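Local coordinates for putative uncharacterized protein (Chaetomium thermophilum, PDB 5F5T), which is probably required for pre-mRNA splicing as a member of the PRP38 family of spliceosomal factors, at residues S49-E54 with F88-F93; I127-P132 with C177-W182. All coordinates share one frame; numbering follows the deposited sequence.

Contact 1: S49-E54 with F88-F93; sequences SYFWKE and FLCLAF
Cys90 fits between Phe51 and Trp52, the two aromatic side chains that helix 50-55 sends across to helix 87-98. Its CB meets the rim of the Phe51 ring, 3.7 Å from CD2, and its SG lies obliquely to that ring, 5.3 Å from the centroid, a sulfur-aromatic contact. Leu91 CG comes up to the same ring at its edge, beside CE2. On the other flank the Trp52 indole turns its six-membered edge to the helix: Cys90 O lies in the ring plane, 3.5 Å from CZ3, and CH2 comes within 3.4 Å of Phe93 CD2, the two ring planes inclined at 56°. With CG anti to the backbone N (chi1 177°), Trp52 reaches the helix by its far end. Ser49, the N-cap of helix 50-55, faces Cys90 as well, its OG 3.8 Å from Cys90 SG; that OG accepts from Trp52 N and is also hydrogen-bonded to Ile46 O. The short segments cross at -50° with their axes 9.9 Å apart. His71 meets Phe51 edge-to-face, and helix 87-98 lies among helices 40-48, 50-55 and 117-130 of the PRP38 fold, Ile46 touching Trp52 and Phe93, Leu122 touching Leu91 and Ala92.

Contact 2: I127-P132 with C177-W182; sequences IRLTRP and CSTSLW
The backbones of Leu129, in the last turn of helix 117-130, and Leu181, just past the short strand 179-180, approach to 5.9 Å between their CA atoms. Arg128 reaches the chain at Trp182 and takes its O end-on with NH1 and NH2, each at 3.2 Å; the oxygen lies close to the guanidinium plane, and NH1 comes in along a lone pair while NH2 is tilted from the carbonyl plane. A bend at chi2 (70°) directs the arginine toward this carbonyl, and Leu181 CB covers one guanidinium face, 3.4 Å from CZ. The third nitrogen, NE, is bonded to Leu170 O, so the flat group is held from two directions. The indole of Trp182 stands nearly perpendicular to the guanidinium plane, at 87°, with Arg128 CZ 4.9 Å from the centroid of the five-membered ring in an off-centre cation-pi contact. Placing CG between the backbone N and the carbonyl carbon (chi1 64°) brings the edge of the indole to the helix end, where NE1 makes a weak hydrogen bond to Arg128 O at 2.9 Å. Pro132 C lies at the benzo edge, in the ring plane. A water accepts from Trp182 N and donates weakly to Leu129 O. Leu129 CD2 packs on Leu181 CD2 and Thr179 CG2, each at 3.7 Å. Beyond the helix, Arg131 is tied to Thr130 OG1 through NH1 and to Asp102 by a salt bridge. The indole N-H thus weakly engages a carbonyl near the C-terminal end of helix 117-130, in the manner of a side-chain C-cap. Separately, the arginine's two-nitrogen grip pins the chain that follows the 175-176/179-180 hairpin to this helix of the PRP38 fold.

The two contacts follow one another in sequence within the PRP38 fold, their centres about 17 Å apart. Helix 87-98 bridges them: while Cys90 and Phe93 serve contact 1, Leu89 and Phe88 turn to the hairpin end of contact 2. There Leu89 CD1 packs 3.8 Å from Thr179 OG1, and Phe88 CE2 lies 3.9 Å from Cys177 SG. Helix 117-130 joins the two a second time, since its Leu122 touches Leu91 and its Phe125 touches both Ala92 and Thr179. Contact 2 lies nearer the middle of the chain, about 7 Å from its centre to that of the chain, against about 15 Å for contact 1.

Contact 1: S49-E54 with F88-F93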
ATOM      1  N   SER A  49     -18.493 -14.204   8.515  1.00 72.24           N
ATOM      2  CA  SER A  49     -17.797 -15.207   7.706  1.00 60.12           C
ATOM      3  C   SER A  49     -17.380 -16.423   8.522  1.00 72.07           C
ATOM      4  O   SER A  49     -17.112 -16.329   9.721  1.00 67.13           O
ATOM      5  CB  SER A  49     -16.558 -14.612   7.035  1.00 54.29           C
ATOM      6  OG  SER A  49     -15.506 -14.445   7.972  1.00 64.47           O
ATOM      7  N   TYR A  50     -17.330 -17.567   7.849  1.00 66.57           N
ATOM      8  CA  TYR A  50     -16.914 -18.822   8.454  1.00 65.46           C
ATOM      9  C   TYR A  50     -15.472 -18.776   8.955  1.00 74.89           C
ATOM     10  O   TYR A  50     -15.156 -19.295  10.024  1.00 71.98           O
ATOM     11  CB  TYR A  50     -17.076 -19.951   7.441  1.00 63.05           C
ATOM     12  CG  TYR A  50     -16.620 -21.303   7.924  1.00 73.39           C
ATOM     13  CD1 TYR A  50     -17.451 -22.090   8.707  1.00 69.71           C
ATOM     14  CD2 TYR A  50     -15.374 -21.807   7.574  1.00 70.50           C
ATOM     15  CE1 TYR A  50     -17.054 -23.335   9.141  1.00 73.90           C
ATOM     16  CE2 TYR A  50     -14.966 -23.055   8.007  1.00 84.10           C
ATOM     17  CZ  TYR A  50     -15.812 -23.814   8.790  1.00 80.69           C
ATOM     18  OH  TYR A  50     -15.419 -25.057   9.226  1.00 81.93           O
ATOM     19  N   PHE A  51     -14.593 -18.166   8.168  1.00 63.12           N
ATOM     20  CA  PHE A  51     -13.186 -18.107   8.527  1.00 64.30           C
ATOM     21  C   PHE A  51     -12.977 -17.331   9.819  1.00 66.98           C
ATOM     22  O   PHE A  51     -12.154 -17.699  10.648  1.00 72.17           O
ATOM     23  CB  PHE A  51     -12.359 -17.477   7.412  1.00 46.10           C
ATOM     24  CG  PHE A  51     -10.907 -17.367   7.745  1.00 59.42           C
ATOM     25  CD1 PHE A  51     -10.075 -18.468   7.621  1.00 54.17           C
ATOM     26  CD2 PHE A  51     -10.371 -16.172   8.200  1.00 64.35           C
ATOM     27  CE1 PHE A  51      -8.732 -18.378   7.933  1.00 59.83           C
ATOM     28  CE2 PHE A  51      -9.026 -16.076   8.514  1.00 63.60           C
ATOM     29  CZ  PHE A  51      -8.206 -17.182   8.379  1.00 50.02           C
ATOM     30  N   TRP A  52     -13.716 -16.243   9.978  1.00 61.68           N
ATOM     31  CA  TRP A  52     -13.624 -15.444  11.191  1.00 67.09           C
ATOM     32  C   TRP A  52     -14.088 -16.263  12.396  1.00 65.78           C
ATOM     33  O   TRP A  52     -13.428 -16.295  13.432  1.00 72.05           O
ATOM     34  CB  TRP A  52     -14.453 -14.170  11.046  1.00 55.02           C
ATOM     35  CG  TRP A  52     -14.491 -13.321  12.267  1.00 69.12           C
ATOM     36  CD1 TRP A  52     -15.447 -13.333  13.240  1.00 59.14           C
ATOM     37  CD2 TRP A  52     -13.551 -12.306  12.638  1.00 65.90           C
ATOM     38  NE1 TRP A  52     -15.152 -12.399  14.203  1.00 59.91           N
ATOM     39  CE2 TRP A  52     -13.995 -11.753  13.856  1.00 62.47           C
ATOM     40  CE3 TRP A  52     -12.377 -11.813  12.062  1.00 55.42           C
ATOM     41  CZ2 TRP A  52     -13.305 -10.735  14.510  1.00 64.23           C
ATOM     42  CZ3 TRP A  52     -11.693 -10.799  12.713  1.00 65.19           C
ATOM     43  CH2 TRP A  52     -12.157 -10.272  13.924  1.00 62.81           C
ATOM     44  N   LYS A  53     -15.225 -16.935  12.240  1.00 65.30           N
ATOM     45  CA  LYS A  53     -15.833 -17.706  13.320  1.00 66.69           C
ATOM     46  C   LYS A  53     -15.010 -18.924  13.737  1.00 67.70           C
ATOM     47  O   LYS A  53     -15.018 -19.305  14.906  1.00 87.78           O
ATOM     48  CB  LYS A  53     -17.240 -18.149  12.916  1.00 71.68           C
ATOM     49  CG  LYS A  53     -18.246 -17.010  12.826  1.00 62.49           C
ATOM     50  CD  LYS A  53     -19.635 -17.535  12.498  1.00 76.83           C
ATOM     51  CE  LYS A  53     -20.588 -16.402  12.148  1.00 96.43           C
ATOM     52  NZ  LYS A  53     -20.865 -15.523  13.319  1.00106.12           N
ATOM     53  N   GLU A  54     -14.312 -19.542  12.790  1.00 75.31           N
ATOM     54  CA  GLU A  54     -13.607 -20.794  13.068  1.00 76.61           C
ATOM     55  C   GLU A  54     -12.096 -20.654  13.231  1.00 61.21           C
ATOM     56  O   GLU A  54     -11.451 -21.529  13.806  1.00 78.81           O
ATOM     57  CB  GLU A  54     -13.888 -21.809  11.955  1.00 93.38           C
ATOM     58  CG  GLU A  54     -15.296 -22.361  11.956  1.00107.45           C
ATOM     59  CD  GLU A  54     -15.529 -23.333  13.090  1.00115.54           C
ATOM     60  OE1 GLU A  54     -14.566 -24.028  13.479  1.00126.38           O
ATOM     61  OE2 GLU A  54     -16.673 -23.408  13.588  1.00109.78           O
ATOM     62  N   PHE A  88      -7.043 -13.152   4.418  1.00 49.32           N
ATOM     63  CA  PHE A  88      -6.131 -12.022   4.528  1.00 50.70           C
ATOM     64  C   PHE A  88      -6.830 -10.799   5.121  1.00 49.71           C
ATOM     65  O   PHE A  88      -6.335 -10.185   6.074  1.00 58.26           O
ATOM     66  CB  PHE A  88      -5.546 -11.708   3.151  1.00 35.71           C
ATOM     67  CG  PHE A  88      -4.595 -10.548   3.136  1.00 41.28           C
ATOM     68  CD1 PHE A  88      -3.266 -10.722   3.476  1.00 40.79           C
ATOM     69  CD2 PHE A  88      -5.018  -9.294   2.726  1.00 45.33           C
ATOM     70  CE1 PHE A  88      -2.386  -9.662   3.445  1.00 51.01           C
ATOM     71  CE2 PHE A  88      -4.139  -8.229   2.692  1.00 46.31           C
ATOM     72  CZ  PHE A  88      -2.821  -8.413   3.052  1.00 49.71           C
ATOM     73  N   LEU A  89      -7.991 -10.464   4.565  1.00 58.43           N
ATOM     74  CA  LEU A  89      -8.765  -9.320   5.035  1.00 52.65           C
ATOM     75  C   LEU A  89      -9.239  -9.528   6.466  1.00 64.42           C
ATOM     76  O   LEU A  89      -9.162  -8.617   7.294  1.00 69.29           O
ATOM     77  CB  LEU A  89      -9.965  -9.071   4.126  1.00 52.07           C
ATOM     78  CG  LEU A  89     -10.763  -7.805   4.432  1.00 58.45           C
ATOM     79  CD1 LEU A  89      -9.851  -6.593   4.429  1.00 40.40           C
ATOM     80  CD2 LEU A  89     -11.886  -7.630   3.426  1.00 58.39           C
ATOM     81  N   CYS A  90      -9.710 -10.739   6.755  1.00 50.15           N
ATOM     82  CA  CYS A  90     -10.204 -11.068   8.085  1.00 59.62           C
ATOM     83  C   CYS A  90      -9.108 -10.894   9.122  1.00 52.42           C
ATOM     84  O   CYS A  90      -9.340 -10.354  10.203  1.00 68.37           O
ATOM     85  CB  CYS A  90     -10.732 -12.501   8.124  1.00 44.45           C
ATOM     86  SG  CYS A  90     -12.181 -12.786   7.094  1.00 69.80           S
ATOM     87  N   LEU A  91      -7.909 -11.347   8.780  1.00 62.75           N
ATOM     88  CA  LEU A  91      -6.769 -11.223   9.674  1.00 57.79           C
ATOM     89  C   LEU A  91      -6.357  -9.770   9.825  1.00 55.48           C
ATOM     90  O   LEU A  91      -5.915  -9.359  10.895  1.00 59.42           O
ATOM     91  CB  LEU A  91      -5.598 -12.067   9.172  1.00 46.04           C
ATOM     92  CG  LEU A  91      -5.818 -13.565   9.384  1.00 64.48           C
ATOM     93  CD1 LEU A  91      -4.660 -14.383   8.842  1.00 52.61           C
ATOM     94  CD2 LEU A  91      -6.021 -13.844  10.866  1.00 56.81           C
ATOM     95  N   ALA A  92      -6.514  -8.986   8.763  1.00 46.80           N
ATOM     96  CA  ALA A  92      -6.254  -7.554   8.865  1.00 46.21           C
ATOM     97  C   ALA A  92      -7.206  -6.922   9.877  1.00 60.59           C
ATOM     98  O   ALA A  92      -6.794  -6.124  10.722  1.00 61.92           O
ATOM     99  CB  ALA A  92      -6.394  -6.884   7.513  1.00 40.97           C
ATOM    100  N   PHE A  93      -8.479  -7.297   9.795  1.00 49.01           N
ATOM    101  CA  PHE A  93      -9.486  -6.770  10.707  1.00 66.75           C
ATOM    102  C   PHE A  93      -9.175  -7.188  12.133  1.00 65.73           C
ATOM    103  O   PHE A  93      -9.310  -6.397  13.072  1.00 60.31           O
ATOM    104  CB  PHE A  93     -10.883  -7.249  10.310  1.00 65.83           C
ATOM    105  CG  PHE A  93     -11.984  -6.653  11.139  1.00 73.59           C
ATOM    106  CD1 PHE A  93     -12.314  -5.312  11.020  1.00 89.03           C
ATOM    107  CD2 PHE A  93     -12.692  -7.434  12.038  1.00 72.60           C
ATOM    108  CE1 PHE A  93     -13.329  -4.759  11.784  1.00 74.34           C
ATOM    109  CE2 PHE A  93     -13.709  -6.887  12.806  1.00 69.75           C
ATOM    110  CZ  PHE A  93     -14.026  -5.547  12.677  1.00 70.65           C
TER

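Contact 2: I127-P132 with C177-W182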
ATOM      1  N   ILE A 127      -0.006  -1.410   8.335  1.00 63.47           N
ATOM      2  CA  ILE A 127       0.765  -0.192   8.520  1.00 60.18           C
ATOM      3  C   ILE A 127       0.155   0.945   7.706  1.00 70.33           C
ATOM      4  O   ILE A 127      -0.018   2.053   8.211  1.00 72.21           O
ATOM      5  CB  ILE A 127       2.239  -0.391   8.127  1.00 64.85           C
ATOM      6  CG1 ILE A 127       2.954  -1.232   9.188  1.00 63.25           C
ATOM      7  CG2 ILE A 127       2.939   0.954   7.961  1.00 59.34           C
ATOM      8  CD1 ILE A 127       4.440  -1.402   8.946  1.00 63.44           C
ATOM      9  N   ARG A 128      -0.198   0.658   6.456  1.00 57.72           N
ATOM     10  CA  ARG A 128      -0.824   1.660   5.600  1.00 58.86           C
ATOM     11  C   ARG A 128      -2.143   2.131   6.208  1.00 66.62           C
ATOM     12  O   ARG A 128      -2.509   3.303   6.107  1.00 56.87           O
ATOM     13  CB  ARG A 128      -1.056   1.106   4.192  1.00 48.57           C
ATOM     14  CG  ARG A 128      -1.877   2.022   3.298  1.00 50.83           C
ATOM     15  CD  ARG A 128      -1.067   3.260   2.934  1.00 47.41           C
ATOM     16  NE  ARG A 128      -1.788   4.183   2.062  1.00 56.81           N
ATOM     17  CZ  ARG A 128      -2.759   5.000   2.460  1.00 63.68           C
ATOM     18  NH1 ARG A 128      -3.147   5.014   3.727  1.00 76.90           N
ATOM     19  NH2 ARG A 128      -3.349   5.798   1.585  1.00 53.90           N
ATOM     20  N   LEU A 129      -2.856   1.201   6.832  1.00 56.08           N
ATOM     21  CA  LEU A 129      -4.122   1.515   7.480  1.00 68.66           C
ATOM     22  C   LEU A 129      -3.978   2.379   8.735  1.00 74.55           C
ATOM     23  O   LEU A 129      -4.800   3.263   8.970  1.00 76.01           O
ATOM     24  CB  LEU A 129      -4.862   0.227   7.839  1.00 59.76           C
ATOM     25  CG  LEU A 129      -5.355  -0.614   6.661  1.00 60.95           C
ATOM     26  CD1 LEU A 129      -6.046  -1.874   7.163  1.00 55.13           C
ATOM     27  CD2 LEU A 129      -6.276   0.195   5.763  1.00 52.88           C
ATOM     28  N   THR A 130      -2.950   2.120   9.543  1.00 68.99           N
ATOM     29  CA  THR A 130      -2.910   2.679  10.899  1.00 69.39           C
ATOM     30  C   THR A 130      -1.801   3.684  11.218  1.00 71.32           C
ATOM     31  O   THR A 130      -1.764   4.222  12.323  1.00 75.14           O
ATOM     32  CB  THR A 130      -2.779   1.547  11.938  1.00 64.66           C
ATOM     33  OG1 THR A 130      -1.516   0.889  11.767  1.00 63.73           O
ATOM     34  CG2 THR A 130      -3.903   0.540  11.773  1.00 60.62           C
ATOM     35  N   ARG A 131      -0.913   3.954  10.268  1.00 74.29           N
ATOM     36  CA  ARG A 131       0.292   4.726  10.571  1.00 72.84           C
ATOM     37  C   ARG A 131       0.320   6.065   9.847  1.00 78.16           C
ATOM     38  O   ARG A 131      -0.252   6.195   8.773  1.00 75.19           O
ATOM     39  CB  ARG A 131       1.545   3.925  10.207  1.00 69.65           C
ATOM     40  CG  ARG A 131       2.343   3.438  11.400  1.00 79.15           C
ATOM     41  CD  ARG A 131       1.525   2.468  12.218  1.00 83.51           C
ATOM     42  NE  ARG A 131       2.209   2.050  13.436  1.00 99.14           N
ATOM     43  CZ  ARG A 131       1.665   1.252  14.348  1.00101.38           C
ATOM     44  NH1 ARG A 131       0.433   0.793  14.172  1.00 66.62           N
ATOM     45  NH2 ARG A 131       2.350   0.912  15.433  1.00106.89           N
ATOM     46  N   PRO A 132       0.973   7.074  10.450  1.00 58.21           N
ATOM     47  CA  PRO A 132       1.118   8.396   9.826  1.00 71.04           C
ATOM     48  C   PRO A 132       1.836   8.315   8.476  1.00 78.83           C
ATOM     49  O   PRO A 132       2.642   7.402   8.265  1.00 84.71           O
ATOM     50  CB  PRO A 132       1.954   9.172  10.847  1.00 63.52           C
ATOM     51  CG  PRO A 132       1.643   8.508  12.148  1.00 69.35           C
ATOM     52  CD  PRO A 132       1.535   7.052  11.811  1.00 75.60           C
ATOM     53  N   CYS A 177      -7.808  -3.910  -1.408  1.00 64.43           N
ATOM     54  CA  CYS A 177      -8.429  -5.032  -0.705  1.00 53.30           C
ATOM     55  C   CYS A 177      -9.781  -4.650  -0.119  1.00 64.21           C
ATOM     56  O   CYS A 177     -10.050  -4.906   1.054  1.00 62.75           O
ATOM     57  CB  CYS A 177      -7.517  -5.555   0.404  1.00 48.63           C
ATOM     58  SG  CYS A 177      -6.149  -6.556  -0.187  1.00 68.55           S
ATOM     59  N   SER A 178     -10.598  -3.985  -0.930  1.00 58.01           N
ATOM     60  CA  SER A 178     -11.965  -3.642  -0.560  1.00 71.40           C
ATOM     61  C   SER A 178     -11.977  -2.691   0.630  1.00 79.30           C
ATOM     62  O   SER A 178     -12.992  -2.543   1.312  1.00 80.13           O
ATOM     63  CB  SER A 178     -12.771  -4.905  -0.240  1.00 66.14           C
ATOM     64  OG  SER A 178     -13.178  -5.572  -1.420  1.00 95.52           O
ATOM     65  N   THR A 179     -10.847  -2.030   0.859  1.00 71.33           N
ATOM     66  CA  THR A 179     -10.708  -1.118   1.983  1.00 68.63           C
ATOM     67  C   THR A 179     -10.250   0.257   1.513  1.00 69.30           C
ATOM     68  O   THR A 179      -9.282   0.373   0.762  1.00 78.18           O
ATOM     69  CB  THR A 179      -9.699  -1.654   3.012  1.00 63.28           C
ATOM     70  OG1 THR A 179     -10.144  -2.922   3.508  1.00 80.41           O
ATOM     71  CG2 THR A 179      -9.533  -0.681   4.172  1.00 66.88           C
ATOM     72  N   SER A 180     -10.924   1.297   1.989  1.00 72.71           N
ATOM     73  CA  SER A 180     -10.500   2.659   1.705  1.00 68.27           C
ATOM     74  C   SER A 180      -9.391   3.025   2.675  1.00 77.05           C
ATOM     75  O   SER A 180      -9.550   2.903   3.892  1.00 90.52           O
ATOM     76  CB  SER A 180     -11.665   3.635   1.821  1.00 64.31           C
ATOM     77  OG  SER A 180     -12.535   3.517   0.712  1.00 86.48           O
ATOM     78  N   LEU A 181      -8.278   3.499   2.133  1.00 77.02           N
ATOM     79  CA  LEU A 181      -7.122   3.824   2.951  1.00 71.32           C
ATOM     80  C   LEU A 181      -7.192   5.302   3.259  1.00 73.13           C
ATOM     81  O   LEU A 181      -7.593   6.090   2.403  1.00 85.30           O
ATOM     82  CB  LEU A 181      -5.826   3.485   2.219  1.00 65.29           C
ATOM     83  CG  LEU A 181      -5.832   2.246   1.322  1.00 64.77           C
ATOM     84  CD1 LEU A 181      -4.527   2.137   0.540  1.00 48.20           C
ATOM     85  CD2 LEU A 181      -6.073   0.993   2.143  1.00 69.94           C
ATOM     86  N   TRP A 182      -6.832   5.678   4.483  1.00 67.05           N
ATOM     87  CA  TRP A 182      -7.016   7.056   4.912  1.00 71.37           C
ATOM     88  C   TRP A 182      -6.194   7.926   3.977  1.00 73.10           C
ATOM     89  O   TRP A 182      -5.068   7.564   3.615  1.00 68.87           O
ATOM     90  CB  TRP A 182      -6.579   7.264   6.357  1.00 77.97           C
ATOM     91  CG  TRP A 182      -5.124   7.041   6.584  1.00 65.45           C
ATOM     92  CD1 TRP A 182      -4.465   5.851   6.655  1.00 65.49           C
ATOM     93  CD2 TRP A 182      -4.145   8.060   6.792  1.00 68.82           C
ATOM     94  NE1 TRP A 182      -3.122   6.070   6.881  1.00 57.80           N
ATOM     95  CE2 TRP A 182      -2.905   7.422   6.972  1.00 65.07           C
ATOM     96  CE3 TRP A 182      -4.198   9.456   6.846  1.00 72.06           C
ATOM     97  CZ2 TRP A 182      -1.728   8.133   7.196  1.00 63.80           C
ATOM     98  CZ3 TRP A 182      -3.031  10.158   7.066  1.00 75.90           C
ATOM     99  CH2 TRP A 182      -1.811   9.497   7.240  1.00 67.70           C
TER
HETATM  100  O   HOH W   1      -6.859   3.588   6.381  1.00 76.02           O